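Local structure of group II chitinase (Ostrinia furnacalis, 6JAV) at residues K93-V98 against D142-G147; A212-H217 against V332-S337; L285-I290 against C357-H362. The protein probably hydrolyses chitin internally as an endochitinase of glycoside hydrolase family 18, this chain being catalytic domain 1 of a much longer chitin-binding protein. One frame throughout, in Å; residues are numbered along the deposited sequence.

Interaction 1. Residues K93-V98 against D142-G147; sequences KYSKLV and DSDKQG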
# COMPACT_ATOMS: atom_id res chain seq x y z
N LYS A 93 1.00 -10.73 -18.32
CA LYS A 93 1.55 -12.01 -17.84
C LYS A 93 0.74 -12.61 -16.68
O LYS A 93 0.61 -13.84 -16.61
CB LYS A 93 3.04 -11.92 -17.51
CG LYS A 93 3.37 -11.04 -16.34
CD LYS A 93 4.88 -11.05 -16.13
CE LYS A 93 5.26 -10.02 -15.09
NZ LYS A 93 6.77 -10.01 -14.87
N TYR A 94 0.20 -11.79 -15.77
CA TYR A 94 -0.62 -12.36 -14.69
C TYR A 94 -1.94 -12.89 -15.23
O TYR A 94 -2.44 -13.94 -14.76
CB TYR A 94 -0.86 -11.33 -13.58
CG TYR A 94 0.37 -11.11 -12.73
CD1 TYR A 94 0.62 -11.93 -11.65
CD2 TYR A 94 1.28 -10.09 -13.03
CE1 TYR A 94 1.77 -11.73 -10.86
CE2 TYR A 94 2.43 -9.88 -12.26
CZ TYR A 94 2.65 -10.72 -11.18
OH TYR A 94 3.77 -10.58 -10.38
N SER A 95 -2.52 -12.18 -16.20
CA SER A 95 -3.73 -12.67 -16.85
C SER A 95 -3.48 -14.00 -17.55
O SER A 95 -4.28 -14.93 -17.42
CB SER A 95 -4.25 -11.60 -17.82
OG SER A 95 -5.43 -12.05 -18.48
N LYS A 96 -2.34 -14.12 -18.25
CA LYS A 96 -2.03 -15.39 -18.90
C LYS A 96 -1.90 -16.51 -17.88
O LYS A 96 -2.37 -17.63 -18.10
CB LYS A 96 -0.74 -15.26 -19.72
CG LYS A 96 -0.88 -14.36 -20.94
CD LYS A 96 -1.71 -15.00 -22.04
CE LYS A 96 -1.46 -14.29 -23.36
NZ LYS A 96 -2.33 -14.81 -24.45
N LEU A 97 -1.29 -16.21 -16.73
CA LEU A 97 -1.15 -17.21 -15.68
C LEU A 97 -2.52 -17.65 -15.17
O LEU A 97 -2.83 -18.85 -15.14
CB LEU A 97 -0.33 -16.62 -14.53
CG LEU A 97 -0.31 -17.45 -13.24
CD1 LEU A 97 0.33 -18.84 -13.45
CD2 LEU A 97 0.42 -16.70 -12.11
N VAL A 98 -3.35 -16.70 -14.73
CA VAL A 98 -4.56 -17.09 -13.99
C VAL A 98 -5.60 -17.72 -14.90
O VAL A 98 -6.50 -18.41 -14.41
CB VAL A 98 -5.18 -15.96 -13.15
CG1 VAL A 98 -4.15 -15.39 -12.16
CG2 VAL A 98 -5.77 -14.86 -14.03
N ASP A 142 -12.79 -10.41 -18.60
CA ASP A 142 -13.58 -10.68 -17.41
C ASP A 142 -13.16 -11.97 -16.70
O ASP A 142 -13.24 -12.05 -15.47
CB ASP A 142 -15.05 -10.75 -17.84
CG ASP A 142 -15.97 -11.18 -16.73
OD1 ASP A 142 -16.44 -10.30 -15.98
OD2 ASP A 142 -16.25 -12.40 -16.61
N SER A 143 -12.67 -12.97 -17.44
CA SER A 143 -12.25 -14.22 -16.83
C SER A 143 -11.04 -14.07 -15.90
O SER A 143 -10.73 -15.03 -15.18
CB SER A 143 -11.94 -15.26 -17.92
OG SER A 143 -10.96 -14.77 -18.82
N ASP A 144 -10.38 -12.91 -15.90
CA ASP A 144 -9.37 -12.64 -14.86
C ASP A 144 -9.97 -12.77 -13.46
O ASP A 144 -9.27 -13.17 -12.53
CB ASP A 144 -8.80 -11.23 -15.01
CG ASP A 144 -7.71 -11.12 -16.03
OD1 ASP A 144 -7.38 -12.12 -16.71
OD2 ASP A 144 -7.17 -10.00 -16.20
N LYS A 145 -11.25 -12.42 -13.30
CA LYS A 145 -11.88 -12.51 -11.98
C LYS A 145 -11.93 -13.95 -11.50
O LYS A 145 -11.45 -14.28 -10.40
CB LYS A 145 -13.28 -11.89 -12.01
CG LYS A 145 -13.93 -11.95 -10.65
CD LYS A 145 -15.37 -11.48 -10.64
CE LYS A 145 -15.45 -10.04 -10.92
NZ LYS A 145 -16.89 -9.60 -10.90
N GLN A 146 -12.50 -14.85 -12.31
CA GLN A 146 -12.57 -16.24 -11.90
C GLN A 146 -11.17 -16.85 -11.81
O GLN A 146 -10.90 -17.64 -10.92
CB GLN A 146 -13.45 -17.03 -12.89
CG GLN A 146 -13.67 -18.47 -12.49
CD GLN A 146 -14.42 -18.60 -11.16
OE1 GLN A 146 -15.55 -18.13 -11.02
NE2 GLN A 146 -13.78 -19.23 -10.19
N GLY A 147 -10.28 -16.46 -12.72
CA GLY A 147 -8.95 -17.03 -12.69
C GLY A 147 -8.20 -16.65 -11.42
O GLY A 147 -7.54 -17.49 -10.81
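S95 and D144 meet through a single short hydrogen bond, S95 OG donating to D144 OD1 at 2.6 Å. The hydroxyl reaches the carboxylate on its syn lone pair, on the side facing the other oxygen, and S95 CB packs behind it, 3.4 Å from D144 OD1. With OG anti to the backbone N (chi1 180°), the serine holds its hydroxyl out toward the aspartate. One turn further on the two backbones come closest: with G147 at the crossing, V98 O sits directly against G147 CA at 3.3 Å, and V98 CB rests 3.5 Å from G147 C.

Around this pair, D144 is held by several donors. N99 ND2 bonds to both D144 OD1 and S95 O, while D144 OD2 takes the backbone N of K131 and the indole NE1 of W133, which would favour a charged, fixed carboxylate. In the family 18 TIM barrel the contact packs short helix 93-98, after strand 78-84, on the first turn of helix 143-159, after strand 122-126; their axes lie 9.1 Å apart at 61°. W127 and W133 cover it from the loop after strand 122-126, and L97 packs on strand 38-46 and helix 101-118.

Interaction 2. Residues A212-H217 against V332-S337; sequences APLYYH and VNFIKS. With NAG (2-acetamido-2-deoxy-beta-D-glucopyranose), chain C.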
# COMPACT_ATOMS: atom_id res chain seq x y z
N ALA A 212 -5.53 10.61 -0.46
CA ALA A 212 -6.21 9.61 0.37
C ALA A 212 -7.29 10.24 1.25
O ALA A 212 -7.22 10.21 2.47
CB ALA A 212 -5.19 8.83 1.20
N PRO A 213 -8.36 10.77 0.64
CA PRO A 213 -9.46 11.30 1.46
C PRO A 213 -10.13 10.20 2.27
O PRO A 213 -10.27 9.06 1.81
CB PRO A 213 -10.45 11.85 0.43
CG PRO A 213 -9.92 11.57 -0.89
CD PRO A 213 -8.67 10.73 -0.79
N LEU A 214 -10.53 10.56 3.50
CA LEU A 214 -11.27 9.65 4.37
C LEU A 214 -12.77 9.71 4.08
O LEU A 214 -13.42 8.66 3.94
CB LEU A 214 -11.01 10.00 5.83
CG LEU A 214 -11.82 9.20 6.84
CD1 LEU A 214 -11.61 7.68 6.71
CD2 LEU A 214 -11.46 9.67 8.24
N TYR A 215 -13.34 10.91 3.95
CA TYR A 215 -14.77 11.10 3.75
C TYR A 215 -15.02 11.93 2.50
O TYR A 215 -14.16 12.71 2.05
CB TYR A 215 -15.40 11.82 4.95
CG TYR A 215 -15.42 11.01 6.23
CD1 TYR A 215 -16.07 9.78 6.27
CD2 TYR A 215 -14.80 11.45 7.39
CE1 TYR A 215 -16.10 9.03 7.42
CE2 TYR A 215 -14.82 10.68 8.55
CZ TYR A 215 -15.49 9.48 8.55
OH TYR A 215 -15.56 8.70 9.68
N TYR A 216 -16.24 11.79 1.98
CA TYR A 216 -16.71 12.58 0.85
C TYR A 216 -16.56 14.07 1.14
O TYR A 216 -16.84 14.54 2.25
CB TYR A 216 -18.20 12.27 0.65
CG TYR A 216 -18.86 13.06 -0.46
CD1 TYR A 216 -18.57 12.79 -1.79
CD2 TYR A 216 -19.77 14.08 -0.18
CE1 TYR A 216 -19.17 13.50 -2.83
CE2 TYR A 216 -20.37 14.80 -1.20
CZ TYR A 216 -20.07 14.50 -2.52
OH TYR A 216 -20.65 15.20 -3.55
N HIS A 217 -16.14 14.80 0.12
CA HIS A 217 -16.02 16.25 0.11
C HIS A 217 -16.99 16.81 -0.94
O HIS A 217 -17.11 16.24 -2.02
CB HIS A 217 -14.57 16.66 -0.23
CG HIS A 217 -14.34 18.14 -0.17
ND1 HIS A 217 -14.70 18.98 -1.20
CD2 HIS A 217 -13.82 18.92 0.80
CE1 HIS A 217 -14.39 20.22 -0.87
NE2 HIS A 217 -13.86 20.21 0.35
N VAL A 332 -7.23 6.12 12.15
CA VAL A 332 -7.14 4.97 13.06
C VAL A 332 -8.37 4.88 13.96
O VAL A 332 -8.84 3.78 14.27
CB VAL A 332 -5.80 4.96 13.82
CG1 VAL A 332 -5.75 3.79 14.78
CG2 VAL A 332 -4.62 4.87 12.83
N ASN A 333 -8.91 6.02 14.41
CA ASN A 333 -10.18 5.95 15.14
C ASN A 333 -11.29 5.37 14.27
O ASN A 333 -12.15 4.63 14.77
CB ASN A 333 -10.55 7.33 15.67
CG ASN A 333 -9.84 7.64 16.98
OD1 ASN A 333 -9.05 8.59 17.06
ND2 ASN A 333 -10.11 6.84 18.00
N PHE A 334 -11.26 5.66 12.97
CA PHE A 334 -12.21 5.07 12.02
C PHE A 334 -12.04 3.55 11.95
O PHE A 334 -13.01 2.80 12.02
CB PHE A 334 -12.01 5.74 10.66
CG PHE A 334 -12.77 5.12 9.53
CD1 PHE A 334 -14.08 5.52 9.26
CD2 PHE A 334 -12.16 4.21 8.67
CE1 PHE A 334 -14.78 4.99 8.18
CE2 PHE A 334 -12.88 3.66 7.59
CZ PHE A 334 -14.19 4.06 7.35
N ILE A 335 -10.78 3.09 11.86
CA ILE A 335 -10.48 1.66 11.88
C ILE A 335 -11.09 1.00 13.11
O ILE A 335 -11.79 -0.03 13.01
CB ILE A 335 -8.95 1.45 11.82
CG1 ILE A 335 -8.44 1.82 10.42
CG2 ILE A 335 -8.54 -0.00 12.23
CD1 ILE A 335 -6.87 1.88 10.38
N LYS A 336 -10.85 1.59 14.28
CA LYS A 336 -11.35 1.03 15.53
C LYS A 336 -12.87 1.06 15.58
O LYS A 336 -13.51 0.08 16.00
CB LYS A 336 -10.76 1.81 16.70
CG LYS A 336 -9.24 1.65 16.85
CD LYS A 336 -8.74 2.26 18.18
CE LYS A 336 -8.92 3.76 18.19
NZ LYS A 336 -8.35 4.46 19.39
N SER A 337 -13.47 2.16 15.12
CA SER A 337 -14.93 2.31 15.16
C SER A 337 -15.64 1.22 14.37
O SER A 337 -16.75 0.80 14.75
CB SER A 337 -15.33 3.69 14.65
OG SER A 337 -15.24 3.81 13.23
C1 NAG C . -19.53 6.59 5.13
C2 NAG C . -20.45 7.80 5.20
C3 NAG C . -21.89 7.35 5.47
C4 NAG C . -22.32 6.28 4.47
C5 NAG C . -21.32 5.14 4.45
C6 NAG C . -21.63 4.08 3.41
C7 NAG C . -19.76 10.03 5.96
C8 NAG C . -20.07 10.51 4.58
N2 NAG C . -19.99 8.74 6.21
O3 NAG C . -22.74 8.48 5.32
O4 NAG C . -23.61 5.78 4.78
O5 NAG C . -20.01 5.66 4.16
O6 NAG C . -21.30 4.47 2.08
O7 NAG C . -19.35 10.80 6.83
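The irregular backbone of 212-217, turned at L214, stays well clear of helix 325-337, with L214 CA and F334 CA 9.0 Å apart, so the gap is bridged by side chains alone. F334 carries the contact from the helix: its CG is anti to the backbone N (chi1 172°), which sends the ring out toward the loop. L214 answers with one methyl group. CD1 stands over the centre of the F334 ring, 4.0 Å from its centroid and only 12° off the normal, a CH-pi contact in which the leucine and phenylalanine run antiparallel alongside each other.

Y215 adds the second touch from the far end of its ring. Its OH lies 3.5 Å from F334 CD1, and its CZ is 4.3 Å from the same carbon, an oblique approach. L214 CG sits 3.7 Å above the plane of the Y215 ring, near the rim, so the leucine is in touch with both aromatic rings. On the sugar side, Y215 CD1 comes within 3.5 Å of O7 of the N-acetylglucosamine. N228 is the N-glycosylated asparagine, so the sugar is consistent with the start of its glycan rather than substrate; H232 also lies against it. Within helix 325-337, S337 OG donates to F334 O at 2.7 Å.

The contact thus packs the loop after strand 192-195 on helix 325-337, beside the glycan. Backbone bonds from P213 to A227 and from L214 to N228 join this loop to the start of helix 227-236, while F334 also packs on M246 of strand 244-257. V332, on another side of its helix, leans on helix 363-373.

Interaction 3. Residues L285-I290 against C357-H362; sequences LAYYEI and CGQGKH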
# COMPACT_ATOMS: atom_id res chain seq x y z
N LEU A 285 6.23 12.27 -3.43
CA LEU A 285 7.19 12.72 -2.42
C LEU A 285 7.01 11.92 -1.15
O LEU A 285 5.88 11.71 -0.69
CB LEU A 285 7.03 14.22 -2.06
CG LEU A 285 7.37 15.23 -3.16
CD1 LEU A 285 6.95 16.63 -2.74
CD2 LEU A 285 8.87 15.20 -3.49
N ALA A 286 8.11 11.49 -0.54
CA ALA A 286 8.02 10.81 0.74
C ALA A 286 7.59 11.80 1.82
O ALA A 286 7.79 13.01 1.69
CB ALA A 286 9.39 10.24 1.12
N TYR A 287 6.98 11.29 2.90
CA TYR A 287 6.66 12.18 4.01
C TYR A 287 7.88 12.96 4.48
O TYR A 287 7.78 14.15 4.78
CB TYR A 287 6.01 11.42 5.18
CG TYR A 287 5.68 12.38 6.30
CD1 TYR A 287 4.60 13.25 6.18
CD2 TYR A 287 6.50 12.49 7.41
CE1 TYR A 287 4.31 14.18 7.18
CE2 TYR A 287 6.22 13.42 8.41
CZ TYR A 287 5.12 14.25 8.28
OH TYR A 287 4.81 15.19 9.25
N TYR A 288 9.06 12.32 4.52
CA TYR A 288 10.24 13.06 5.01
C TYR A 288 10.71 14.13 4.03
O TYR A 288 11.46 15.04 4.43
CB TYR A 288 11.37 12.10 5.41
CG TYR A 288 12.00 11.29 4.30
CD1 TYR A 288 12.94 11.86 3.41
CD2 TYR A 288 11.69 9.93 4.14
CE1 TYR A 288 13.52 11.12 2.41
CE2 TYR A 288 12.26 9.18 3.13
CZ TYR A 288 13.17 9.77 2.26
OH TYR A 288 13.76 9.02 1.27
N GLU A 289 10.33 14.03 2.76
CA GLU A 289 10.57 15.13 1.82
C GLU A 289 9.55 16.25 2.01
O GLU A 289 9.90 17.44 1.95
CB GLU A 289 10.54 14.57 0.40
CG GLU A 289 11.78 13.67 0.10
CD GLU A 289 11.69 12.92 -1.21
OE1 GLU A 289 10.63 12.34 -1.55
OE2 GLU A 289 12.71 12.85 -1.94
N ILE A 290 8.29 15.88 2.25
CA ILE A 290 7.23 16.89 2.42
C ILE A 290 7.45 17.69 3.70
O ILE A 290 7.35 18.92 3.71
CB ILE A 290 5.86 16.17 2.43
CG1 ILE A 290 5.59 15.54 1.07
CG2 ILE A 290 4.75 17.15 2.84
CD1 ILE A 290 4.38 14.59 1.09
N CYS A 357 12.80 15.79 10.45
CA CYS A 357 11.86 16.89 10.64
C CYS A 357 11.65 17.24 12.10
O CYS A 357 10.86 18.14 12.40
CB CYS A 357 10.52 16.60 9.95
SG CYS A 357 10.77 16.68 8.16
N GLY A 358 12.34 16.57 13.02
CA GLY A 358 12.28 16.96 14.42
C GLY A 358 11.00 16.65 15.15
O GLY A 358 10.83 17.11 16.29
N GLN A 359 10.09 15.87 14.56
CA GLN A 359 8.85 15.43 15.19
C GLN A 359 8.99 14.08 15.88
O GLN A 359 7.99 13.53 16.37
CB GLN A 359 7.71 15.39 14.15
CG GLN A 359 7.43 16.73 13.44
CD GLN A 359 7.05 16.60 11.94
OE1 GLN A 359 6.75 15.50 11.43
NE2 GLN A 359 7.05 17.74 11.23
N GLY A 360 10.20 13.53 15.93
CA GLY A 360 10.47 12.19 16.40
C GLY A 360 10.66 11.23 15.24
O GLY A 360 10.20 11.46 14.12
N LYS A 361 11.36 10.13 15.51
CA LYS A 361 11.50 9.08 14.50
C LYS A 361 10.15 8.42 14.21
O LYS A 361 9.38 8.12 15.13
CB LYS A 361 12.46 8.00 14.99
CG LYS A 361 13.90 8.51 15.04
CD LYS A 361 14.86 7.43 15.54
CE LYS A 361 16.28 8.00 15.63
NZ LYS A 361 17.25 6.98 16.15
N HIS A 362 9.90 8.16 12.94
CA HIS A 362 8.68 7.48 12.50
C HIS A 362 7.44 8.19 13.05
O HIS A 362 6.61 7.57 13.73
CB HIS A 362 8.68 6.00 12.89
CG HIS A 362 9.18 5.08 11.81
ND1 HIS A 362 8.61 5.02 10.56
CD2 HIS A 362 10.21 4.20 11.79
CE1 HIS A 362 9.24 4.11 9.83
NE2 HIS A 362 10.21 3.59 10.56
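The disulfide from C357 to C291 of helix 287-296 ties the loop leading into helix 363-373 covalently to that helix, and a bond between Y287 and Q359 adds a second link. Y287 OH donates to Q359 OE1 at 2.9 Å. The amide oxygen lies at the edge of the tyrosine ring, in its plane. The hydroxyl approaches at a C=O...donor angle of 124°. It is tilted 27° from the carbonyl plane. The phenol points across the gap because Y287 CG is anti to the backbone N (chi1 -180°), and the glutamine comes from the opposite direction with a kink in the middle of its chain.

C357 SG lies 4.1 Å from Y288 O, a loose van der Waals approach. Y288 turns its own ring elsewhere, with A286 CB 3.6 Å above one face. At the helix start, A286 occupies the N-cap position and its N donates to the anti lone pair of E289 OE1, at 2.8 Å; T279 OG1 and the backbone N of Y278 also bond to this carboxylate, fixing it in the interior.

Strand 284-286 pairs antiparallel with strand 244-257 just before the helix, while the Y287 ring leans on P363 and L364 of helix 363-373.

How the interactions relate
From the N terminus, interaction 1 comes first and is complete before either of the others begins: helix 93-98 is joined to the start of helix 143-159 across 43 intervening residues that include helix 101-118 and strand 122-126. Interaction 2 opens at 212-217, but before 332-337 closes it, interaction 3 has opened at 285-290; that one closes last, at 357-362, so the two cross. Interactions 2 and 3 lie 22 Å apart between centres, and helix 363-373 adjoins both. Interaction 1 and interaction 3 fall on opposite sides of the chain's centre. Together the contacts join elements of the TIM-barrel catalytic domain and the loops and inserted strands around it.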